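Local coordinates for protein LbaCas13a H328A (C2c2) (Lachnospiraceae bacterium NK4A179, PDB 5WLH) that binds CRISPR guide RNA in its precursor form and acts as an RNA-targeting nuclease that cleaves at A, at residues K67-F72 against D224-D229; L124-R129 against Y231-K236. All coordinates share one frame; numbering follows the deposited sequence.

Contact 1: K67-F72 against D224-D229; sequences KLYRIF and DYVLED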
ATOM      1  N   LYS A  67      -2.753  38.852  -3.473  1.00 70.97           N
ATOM      2  CA  LYS A  67      -3.631  39.804  -2.806  1.00 68.29           C
ATOM      3  C   LYS A  67      -4.345  39.216  -1.594  1.00 64.11           C
ATOM      4  O   LYS A  67      -4.910  39.975  -0.797  1.00 65.39           O
ATOM      5  CB  LYS A  67      -4.642  40.380  -3.807  1.00 69.47           C
ATOM      6  CG  LYS A  67      -4.155  41.665  -4.502  1.00 68.22           C
ATOM      7  CD  LYS A  67      -2.668  41.579  -4.865  1.00 65.65           C
ATOM      8  CE  LYS A  67      -2.096  42.901  -5.329  1.00 65.40           C
ATOM      9  NZ  LYS A  67      -0.807  42.693  -6.045  1.00 65.07           N
ATOM     10  N   LEU A  68      -4.317  37.900  -1.416  1.00 58.49           N
ATOM     11  CA  LEU A  68      -4.788  37.293  -0.181  1.00 54.95           C
ATOM     12  C   LEU A  68      -3.674  37.140   0.854  1.00 49.98           C
ATOM     13  O   LEU A  68      -3.902  36.545   1.910  1.00 48.23           O
ATOM     14  CB  LEU A  68      -5.428  35.934  -0.474  1.00 58.57           C
ATOM     15  CG  LEU A  68      -6.854  35.976  -1.036  1.00 60.55           C
ATOM     16  CD1 LEU A  68      -7.343  34.571  -1.364  1.00 61.76           C
ATOM     17  CD2 LEU A  68      -7.806  36.668  -0.067  1.00 61.04           C
ATOM     18  N   TYR A  69      -2.483  37.669   0.575  1.00 46.84           N
ATOM     19  CA  TYR A  69      -1.346  37.503   1.473  1.00 40.56           C
ATOM     20  C   TYR A  69      -1.620  38.164   2.819  1.00 35.24           C
ATOM     21  O   TYR A  69      -1.978  39.343   2.884  1.00 37.03           O
ATOM     22  CB  TYR A  69      -0.091  38.098   0.830  1.00 36.47           C
ATOM     23  CG  TYR A  69       1.187  37.832   1.585  1.00 36.96           C
ATOM     24  CD1 TYR A  69       1.528  38.592   2.700  1.00 36.27           C
ATOM     25  CD2 TYR A  69       2.057  36.828   1.184  1.00 34.50           C
ATOM     26  CE1 TYR A  69       2.692  38.352   3.394  1.00 37.14           C
ATOM     27  CE2 TYR A  69       3.230  36.587   1.866  1.00 36.08           C
ATOM     28  CZ  TYR A  69       3.543  37.348   2.972  1.00 39.54           C
ATOM     29  OH  TYR A  69       4.712  37.104   3.658  1.00 36.22           O
ATOM     30  N   ARG A  70      -1.463  37.387   3.892  1.00 33.73           N
ATOM     31  CA  ARG A  70      -1.572  37.878   5.259  1.00 38.06           C
ATOM     32  C   ARG A  70      -0.478  37.252   6.107  1.00 39.69           C
ATOM     33  O   ARG A  70      -0.145  36.077   5.931  1.00 40.08           O
ATOM     34  CB  ARG A  70      -2.943  37.566   5.883  1.00 41.47           C
ATOM     35  CG  ARG A  70      -4.126  38.128   5.104  1.00 41.76           C
ATOM     36  CD  ARG A  70      -4.341  39.594   5.441  1.00 44.80           C
ATOM     37  NE  ARG A  70      -5.556  40.145   4.850  1.00 47.13           N
ATOM     38  CZ  ARG A  70      -5.677  40.491   3.571  1.00 46.18           C
ATOM     39  NH1 ARG A  70      -4.657  40.322   2.737  1.00 40.11           N
ATOM     40  NH2 ARG A  70      -6.822  41.002   3.124  1.00 44.58           N
ATOM     41  N   ILE A  71       0.066  38.049   7.033  1.00 39.19           N
ATOM     42  CA  ILE A  71       1.115  37.566   7.929  1.00 38.77           C
ATOM     43  C   ILE A  71       0.609  36.396   8.766  1.00 36.50           C
ATOM     44  O   ILE A  71       1.345  35.433   9.024  1.00 39.20           O
ATOM     45  CB  ILE A  71       1.618  38.721   8.818  1.00 43.32           C
ATOM     46  CG1 ILE A  71       2.231  39.832   7.962  1.00 44.02           C
ATOM     47  CG2 ILE A  71       2.603  38.219   9.866  1.00 45.09           C
ATOM     48  CD1 ILE A  71       3.335  39.369   7.068  1.00 44.45           C
ATOM     49  N   PHE A  72      -0.651  36.451   9.189  1.00 37.80           N
ATOM     50  CA  PHE A  72      -1.245  35.451  10.066  1.00 39.07           C
ATOM     51  C   PHE A  72      -2.366  34.699   9.349  1.00 44.25           C
ATOM     52  O   PHE A  72      -3.159  35.305   8.623  1.00 44.39           O
ATOM     53  CB  PHE A  72      -1.794  36.113  11.333  1.00 41.00           C
ATOM     54  CG  PHE A  72      -0.732  36.755  12.190  1.00 40.85           C
ATOM     55  CD1 PHE A  72       0.193  35.975  12.866  1.00 40.41           C
ATOM     56  CD2 PHE A  72      -0.665  38.135  12.326  1.00 40.53           C
ATOM     57  CE1 PHE A  72       1.176  36.560  13.664  1.00 40.00           C
ATOM     58  CE2 PHE A  72       0.313  38.727  13.122  1.00 39.25           C
ATOM     59  CZ  PHE A  72       1.233  37.937  13.790  1.00 39.17           C
ATOM     60  N   ASP A 224      11.733  43.216   5.362  1.00 25.10           N
ATOM     61  CA  ASP A 224      12.326  42.935   4.063  1.00 27.17           C
ATOM     62  C   ASP A 224      12.035  41.508   3.636  1.00 27.01           C
ATOM     63  O   ASP A 224      11.800  41.246   2.455  1.00 25.84           O
ATOM     64  CB  ASP A 224      13.835  43.168   4.095  1.00 30.03           C
ATOM     65  CG  ASP A 224      14.214  44.647   4.104  1.00 32.21           C
ATOM     66  OD1 ASP A 224      13.336  45.527   3.943  1.00 29.21           O
ATOM     67  OD2 ASP A 224      15.411  44.918   4.296  1.00 30.42           O
ATOM     68  N   TYR A 225      12.058  40.574   4.587  1.00 28.85           N
ATOM     69  CA  TYR A 225      11.742  39.192   4.256  1.00 28.36           C
ATOM     70  C   TYR A 225      10.290  39.048   3.828  1.00 28.60           C
ATOM     71  O   TYR A 225       9.995  38.335   2.863  1.00 27.88           O
ATOM     72  CB  TYR A 225      12.037  38.265   5.438  1.00 22.82           C
ATOM     73  CG  TYR A 225      12.010  36.821   5.000  1.00 26.72           C
ATOM     74  CD1 TYR A 225      13.144  36.222   4.483  1.00 34.75           C
ATOM     75  CD2 TYR A 225      10.833  36.080   5.053  1.00 31.16           C
ATOM     76  CE1 TYR A 225      13.119  34.914   4.039  1.00 37.35           C
ATOM     77  CE2 TYR A 225      10.799  34.765   4.619  1.00 37.33           C
ATOM     78  CZ  TYR A 225      11.950  34.192   4.114  1.00 41.54           C
ATOM     79  OH  TYR A 225      11.937  32.887   3.679  1.00 44.62           O
ATOM     80  N   VAL A 226       9.370  39.697   4.548  1.00 26.79           N
ATOM     81  CA  VAL A 226       7.958  39.653   4.163  1.00 27.88           C
ATOM     82  C   VAL A 226       7.783  40.102   2.719  1.00 26.31           C
ATOM     83  O   VAL A 226       7.023  39.497   1.951  1.00 28.18           O
ATOM     84  CB  VAL A 226       7.111  40.505   5.130  1.00 29.26           C
ATOM     85  CG1 VAL A 226       5.694  40.708   4.571  1.00 32.67           C
ATOM     86  CG2 VAL A 226       7.035  39.829   6.471  1.00 29.77           C
ATOM     87  N   LEU A 227       8.487  41.161   2.316  1.00 30.10           N
ATOM     88  CA  LEU A 227       8.368  41.610   0.930  1.00 29.72           C
ATOM     89  C   LEU A 227       8.948  40.588  -0.047  1.00 31.60           C
ATOM     90  O   LEU A 227       8.392  40.382  -1.129  1.00 30.10           O
ATOM     91  CB  LEU A 227       9.044  42.963   0.744  1.00 31.40           C
ATOM     92  CG  LEU A 227       8.449  44.044   1.652  1.00 39.11           C
ATOM     93  CD1 LEU A 227       9.517  45.039   2.060  1.00 41.65           C
ATOM     94  CD2 LEU A 227       7.303  44.726   0.958  1.00 43.12           C
ATOM     95  N   GLU A 228      10.067  39.948   0.308  1.00 30.34           N
ATOM     96  CA  GLU A 228      10.590  38.863  -0.526  1.00 30.26           C
ATOM     97  C   GLU A 228       9.591  37.723  -0.629  1.00 30.74           C
ATOM     98  O   GLU A 228       9.466  37.084  -1.681  1.00 32.06           O
ATOM     99  CB  GLU A 228      11.908  38.335   0.040  1.00 26.79           C
ATOM    100  CG  GLU A 228      13.018  39.347   0.128  1.00 28.51           C
ATOM    101  CD  GLU A 228      14.208  38.810   0.896  1.00 32.86           C
ATOM    102  OE1 GLU A 228      14.376  37.565   0.912  1.00 36.40           O
ATOM    103  OE2 GLU A 228      14.950  39.618   1.508  1.00 29.53           O
ATOM    104  N   ASP A 229       8.879  37.451   0.463  1.00 27.00           N
ATOM    105  CA  ASP A 229       7.874  36.396   0.481  1.00 24.54           C
ATOM    106  C   ASP A 229       6.632  36.804  -0.307  1.00 30.84           C
ATOM    107  O   ASP A 229       6.104  36.020  -1.109  1.00 29.06           O
ATOM    108  CB  ASP A 229       7.520  36.068   1.931  1.00 27.96           C
ATOM    109  CG  ASP A 229       6.652  34.831   2.060  1.00 35.30           C
ATOM    110  OD1 ASP A 229       6.984  33.816   1.425  1.00 37.42           O
ATOM    111  OD2 ASP A 229       5.650  34.881   2.807  1.00 34.05           O
TER

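Contact 2: L124-R129 against Y231-K236; sequences LSYTNR and YHVRAK. With nucleotides of chain B.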
ATOM      1  N   LEU A 124      16.023  42.833  -4.925  1.00 40.85           N
ATOM      2  CA  LEU A 124      17.338  43.236  -4.446  1.00 40.56           C
ATOM      3  C   LEU A 124      17.552  42.860  -2.985  1.00 36.74           C
ATOM      4  O   LEU A 124      18.690  42.586  -2.588  1.00 36.30           O
ATOM      5  CB  LEU A 124      17.532  44.738  -4.642  1.00 45.05           C
ATOM      6  CG  LEU A 124      17.570  45.202  -6.101  1.00 53.49           C
ATOM      7  CD1 LEU A 124      18.061  46.642  -6.190  1.00 56.20           C
ATOM      8  CD2 LEU A 124      18.434  44.270  -6.959  1.00 54.93           C
ATOM      9  N   SER A 125      16.489  42.846  -2.173  1.00 31.48           N
ATOM     10  CA  SER A 125      16.625  42.411  -0.783  1.00 30.76           C
ATOM     11  C   SER A 125      17.080  40.959  -0.716  1.00 34.40           C
ATOM     12  O   SER A 125      17.977  40.606   0.056  1.00 31.23           O
ATOM     13  CB  SER A 125      15.301  42.576  -0.047  1.00 31.34           C
ATOM     14  OG  SER A 125      15.387  42.059   1.267  1.00 26.19           O
ATOM     15  N   TYR A 126      16.462  40.109  -1.537  1.00 30.81           N
ATOM     16  CA  TYR A 126      16.854  38.706  -1.625  1.00 30.88           C
ATOM     17  C   TYR A 126      18.272  38.565  -2.171  1.00 35.39           C
ATOM     18  O   TYR A 126      19.104  37.854  -1.595  1.00 37.14           O
ATOM     19  CB  TYR A 126      15.849  37.961  -2.505  1.00 32.33           C
ATOM     20  CG  TYR A 126      16.241  36.537  -2.823  1.00 37.39           C
ATOM     21  CD1 TYR A 126      16.618  35.662  -1.815  1.00 35.74           C
ATOM     22  CD2 TYR A 126      16.229  36.066  -4.133  1.00 42.86           C
ATOM     23  CE1 TYR A 126      16.977  34.354  -2.096  1.00 41.82           C
ATOM     24  CE2 TYR A 126      16.589  34.761  -4.426  1.00 44.24           C
ATOM     25  CZ  TYR A 126      16.961  33.911  -3.405  1.00 45.66           C
ATOM     26  OH  TYR A 126      17.319  32.615  -3.685  1.00 45.21           O
ATOM     27  N   THR A 127      18.566  39.245  -3.284  1.00 37.40           N
ATOM     28  CA  THR A 127      19.900  39.168  -3.874  1.00 42.08           C
ATOM     29  C   THR A 127      20.969  39.655  -2.905  1.00 40.01           C
ATOM     30  O   THR A 127      22.083  39.120  -2.887  1.00 45.48           O
ATOM     31  CB  THR A 127      19.934  39.977  -5.175  1.00 40.80           C
ATOM     32  OG1 THR A 127      19.021  39.386  -6.104  1.00 43.73           O
ATOM     33  CG2 THR A 127      21.326  39.973  -5.800  1.00 44.03           C
ATOM     34  N   ASN A 128      20.644  40.652  -2.082  1.00 33.29           N
ATOM     35  CA  ASN A 128      21.599  41.116  -1.089  1.00 34.56           C
ATOM     36  C   ASN A 128      21.930  40.019  -0.086  1.00 41.81           C
ATOM     37  O   ASN A 128      23.065  39.951   0.401  1.00 44.76           O
ATOM     38  CB  ASN A 128      21.061  42.347  -0.371  1.00 36.93           C
ATOM     39  CG  ASN A 128      21.287  43.621  -1.159  1.00 40.08           C
ATOM     40  OD1 ASN A 128      21.702  43.580  -2.315  1.00 43.77           O
ATOM     41  ND2 ASN A 128      21.015  44.759  -0.536  1.00 38.70           N
ATOM     42  N   ARG A 129      20.963  39.149   0.223  1.00 39.64           N
ATOM     43  CA  ARG A 129      21.231  38.036   1.134  1.00 44.41           C
ATOM     44  C   ARG A 129      22.204  37.039   0.518  1.00 55.06           C
ATOM     45  O   ARG A 129      23.192  36.650   1.150  1.00 59.98           O
ATOM     46  CB  ARG A 129      19.927  37.335   1.518  1.00 38.35           C
ATOM     47  CG  ARG A 129      18.961  38.216   2.267  1.00 36.00           C
ATOM     48  CD  ARG A 129      17.755  37.426   2.733  1.00 34.39           C
ATOM     49  NE  ARG A 129      16.657  38.316   3.084  1.00 30.20           N
ATOM     50  CZ  ARG A 129      16.539  38.919   4.260  1.00 30.28           C
ATOM     51  NH1 ARG A 129      15.498  39.706   4.503  1.00 27.72           N
ATOM     52  NH2 ARG A 129      17.454  38.714   5.202  1.00 31.63           N
ATOM     53  N   TYR A 231       6.338  38.864  -2.804  1.00 28.09           N
ATOM     54  CA  TYR A 231       6.618  38.883  -4.234  1.00 28.09           C
ATOM     55  C   TYR A 231       7.214  37.572  -4.728  1.00 30.89           C
ATOM     56  O   TYR A 231       7.590  37.485  -5.900  1.00 32.33           O
ATOM     57  CB  TYR A 231       7.552  40.041  -4.578  1.00 32.35           C
ATOM     58  CG  TYR A 231       6.852  41.383  -4.544  1.00 35.18           C
ATOM     59  CD1 TYR A 231       5.889  41.716  -5.499  1.00 37.71           C
ATOM     60  CD2 TYR A 231       7.142  42.312  -3.551  1.00 34.87           C
ATOM     61  CE1 TYR A 231       5.236  42.945  -5.460  1.00 37.81           C
ATOM     62  CE2 TYR A 231       6.493  43.539  -3.505  1.00 36.09           C
ATOM     63  CZ  TYR A 231       5.544  43.852  -4.458  1.00 38.05           C
ATOM     64  OH  TYR A 231       4.907  45.079  -4.405  1.00 36.95           O
ATOM     65  N   HIS A 232       7.299  36.566  -3.857  1.00 30.69           N
ATOM     66  CA  HIS A 232       7.777  35.219  -4.194  1.00 33.97           C
ATOM     67  C   HIS A 232       9.084  35.245  -4.979  1.00 33.07           C
ATOM     68  O   HIS A 232       9.247  34.548  -5.983  1.00 34.92           O
ATOM     69  CB  HIS A 232       6.705  34.455  -4.965  1.00 37.66           C
ATOM     70  CG  HIS A 232       5.398  34.378  -4.248  1.00 43.48           C
ATOM     71  ND1 HIS A 232       4.310  35.146  -4.602  1.00 45.02           N
ATOM     72  CD2 HIS A 232       5.005  33.631  -3.189  1.00 47.37           C
ATOM     73  CE1 HIS A 232       3.301  34.873  -3.795  1.00 45.09           C
ATOM     74  NE2 HIS A 232       3.697  33.958  -2.927  1.00 48.65           N
ATOM     75  N   VAL A 233      10.047  36.034  -4.501  1.00 29.51           N
ATOM     76  CA  VAL A 233      11.251  36.221  -5.303  1.00 31.47           C
ATOM     77  C   VAL A 233      12.052  34.926  -5.393  1.00 32.63           C
ATOM     78  O   VAL A 233      12.686  34.658  -6.419  1.00 34.19           O
ATOM     79  CB  VAL A 233      12.103  37.372  -4.754  1.00 37.19           C
ATOM     80  CG1 VAL A 233      11.340  38.692  -4.887  1.00 35.99           C
ATOM     81  CG2 VAL A 233      12.481  37.098  -3.310  1.00 34.34           C
ATOM     82  N   ARG A 234      12.027  34.102  -4.343  1.00 32.60           N
ATOM     83  CA  ARG A 234      12.741  32.828  -4.387  1.00 31.59           C
ATOM     84  C   ARG A 234      12.123  31.884  -5.414  1.00 34.65           C
ATOM     85  O   ARG A 234      12.813  31.384  -6.308  1.00 33.23           O
ATOM     86  CB  ARG A 234      12.744  32.177  -3.006  1.00 34.22           C
ATOM     87  CG  ARG A 234      13.710  32.829  -2.037  1.00 29.39           C
ATOM     88  CD  ARG A 234      13.438  32.404  -0.608  1.00 29.33           C
ATOM     89  NE  ARG A 234      14.403  33.042   0.286  1.00 33.70           N
ATOM     90  CZ  ARG A 234      14.362  34.331   0.617  1.00 33.71           C
ATOM     91  NH1 ARG A 234      13.403  35.104   0.124  1.00 29.49           N
ATOM     92  NH2 ARG A 234      15.284  34.848   1.427  1.00 28.92           N
ATOM     93  N   ALA A 235      10.817  31.636  -5.297  1.00 34.22           N
ATOM     94  CA  ALA A 235      10.163  30.672  -6.181  1.00 31.03           C
ATOM     95  C   ALA A 235      10.181  31.147  -7.627  1.00 33.56           C
ATOM     96  O   ALA A 235      10.371  30.337  -8.547  1.00 27.71           O
ATOM     97  CB  ALA A 235       8.730  30.423  -5.715  1.00 30.37           C
ATOM     98  N   LYS A 236       9.996  32.458  -7.848  1.00 30.47           N
ATOM     99  CA  LYS A 236       9.989  32.990  -9.209  1.00 35.00           C
ATOM    100  C   LYS A 236      11.302  32.751  -9.929  1.00 31.23           C
ATOM    101  O   LYS A 236      11.318  32.629 -11.158  1.00 33.64           O
ATOM    102  CB  LYS A 236       9.694  34.492  -9.204  1.00 39.65           C
ATOM    103  CG  LYS A 236       8.232  34.861  -9.059  1.00 48.70           C
ATOM    104  CD  LYS A 236       7.930  36.160  -9.815  1.00 55.12           C
ATOM    105  CE  LYS A 236       9.147  37.082  -9.866  1.00 58.56           C
ATOM    106  NZ  LYS A 236       9.510  37.642  -8.535  1.00 64.56           N
TER
ATOM    107  P     A B  20      16.098  29.921   1.239  1.00 32.12           P
ATOM    108  OP1   A B  20      15.671  30.169  -0.154  1.00 35.33           O
ATOM    109  OP2   A B  20      16.111  30.963   2.294  1.00 30.83           O
ATOM    110  O5'   A B  20      15.199  28.731   1.773  1.00 29.32           O
ATOM    111  C5'   A B  20      14.924  27.607   0.956  1.00 31.29           C
ATOM    112  C4'   A B  20      14.267  26.518   1.759  1.00 28.57           C
ATOM    113  O4'   A B  20      15.185  26.025   2.764  1.00 24.15           O
ATOM    114  C3'   A B  20      13.061  26.939   2.566  1.00 28.69           C
ATOM    115  O3'   A B  20      11.899  27.079   1.785  1.00 32.15           O
ATOM    116  C2'   A B  20      12.985  25.838   3.614  1.00 26.49           C
ATOM    117  O2'   A B  20      12.484  24.636   3.042  1.00 29.69           O
ATOM    118  C1'   A B  20      14.467  25.642   3.919  1.00 26.19           C
ATOM    119  N9    A B  20      14.894  26.512   5.032  1.00 29.22           N
ATOM    120  C8    A B  20      15.505  27.743   4.967  1.00 32.87           C
ATOM    121  N7    A B  20      15.736  28.273   6.145  1.00 31.16           N
ATOM    122  C5    A B  20      15.252  27.326   7.039  1.00 29.07           C
ATOM    123  C6    A B  20      15.189  27.279   8.440  1.00 32.27           C
ATOM    124  N6    A B  20      15.644  28.236   9.241  1.00 31.90           N
ATOM    125  N1    A B  20      14.636  26.197   9.007  1.00 35.30           N
ATOM    126  C2    A B  20      14.168  25.221   8.220  1.00 36.83           C
ATOM    127  N3    A B  20      14.158  25.154   6.893  1.00 32.97           N
ATOM    128  C4    A B  20      14.724  26.245   6.363  1.00 28.85           C
TER

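Contact 1: K67-F72 against D224-D229
The Tyr69 ring meets the Asp229 carboxylate at its hydroxyl edge, the two planes turned 67° from one another. Here the phenol donates a short hydrogen bond, 2.6 Å from Tyr69 OH to Asp229 OD2, taken on the anti lone pair of OD2, the one turned away from OD1. The same oxygen is also hydrogen-bonded to Ser189, so two hydroxyls grip it. Phe230 packs edge-to-face with the Tyr69 ring. One turn before Asp229, Val226 CG1 comes obliquely against the phenol, 4.0 Å from Tyr69 CE1. With Val226 CG1 anti to the backbone N (chi1 168°), the same methyl also reaches the tip of Ile71, whose CD1 lies 3.7 Å from it; these two side chains cross at about a right angle. A phenylalanine in place of Tyr69 would probably leave Asp229 OD2 with Ser189 but without its phenol partner, and take away the oxygen that packs against Val226 CG1. Within the loop, Arg70 NH1 donates a hydrogen bond to Tyr69 O (2.9 Å) from above the carbonyl plane, and the Ile71 backbone is hydrogen-bonded to Lys187. Tyr225, on the same helix as Asp229, packs on an RNA phosphate. The arrangement is an interhelical loop, between helices 51-64 and 83-96, fastened to helix 218-230 by one polar bond and a small apolar patch, consistent with the helical, guide-binding lobe of Cas13a.

Contact 2: L124-R129 against Y231-K236
Tyr126 and Arg234 make the flat-group part of the contact. Arg234 CG sits over one face of the Tyr126 ring, displaced toward its rim, in a CH-pi contact of 3.9 Å to the ring centroid. Farther along the side chain, Tyr126 CD1 lies 3.5 Å above the centre of the guanidinium plane; ring and guanidinium are tilted 46° apart, so they do not stack in parallel. The Tyr126 hydroxyl is hydrogen-bonded to Gln238, one turn farther along helix 233-244.

The apolar part is Val233, whose CG2 lies 3.6 Å from Tyr126 CB. CG2 is turned between its own backbone N and carbonyl carbon, which leaves it facing the root of the tyrosine. This packing sets helix 115-130 against the tight junction between two consecutive helices: a Schellman motif with positive phi at His232 ends helix 218-230, and the same residue is the N-cap of helix 233-244.

The charged part joins two arginines and the RNA. Arg129 CD comes to the edge of the Arg234 guanidinium, and Arg129 NE is 4.1 Å from Arg234 NH2. Glu228 bridges the two from one side, OE2 in a salt bridge to Arg129 NE and OE1 in one to Arg234 NH1, and probably offsets their charges. Extended from CG to NE, Arg234 turns the NE end of its guanidinium to the phosphate of A20 of chain B, which lies near the guanidinium plane; both hydrogen bonds from Arg234 NE are weak, the one to OP2 (3.4 Å) straighter, at 155°, than the one to OP1 (3.2 Å), at 123°.

Overall arrangement
From the N terminus the chain leaves helix 51-64, passes through 67-72, and runs along helix 115-130 past 124-129 before reaching helix 218-230, where contact 1 closes its long loop at 224-229. Directly after it, residues 231-236, the turn and the start of helix 233-244, close the loop of contact 2. The four segments alternate, so the two loops cross; the residues enclosed by either loop form helices and connecting loops, with no strand. The centres of contact 1 and contact 2 are about 12 Å apart. They meet directly: Glu228, on the helix of contact 1, reaches Ser125 of contact 2 in a probable hydrogen bond. Helix 218-230 thus lies between the early loop and helix 115-130.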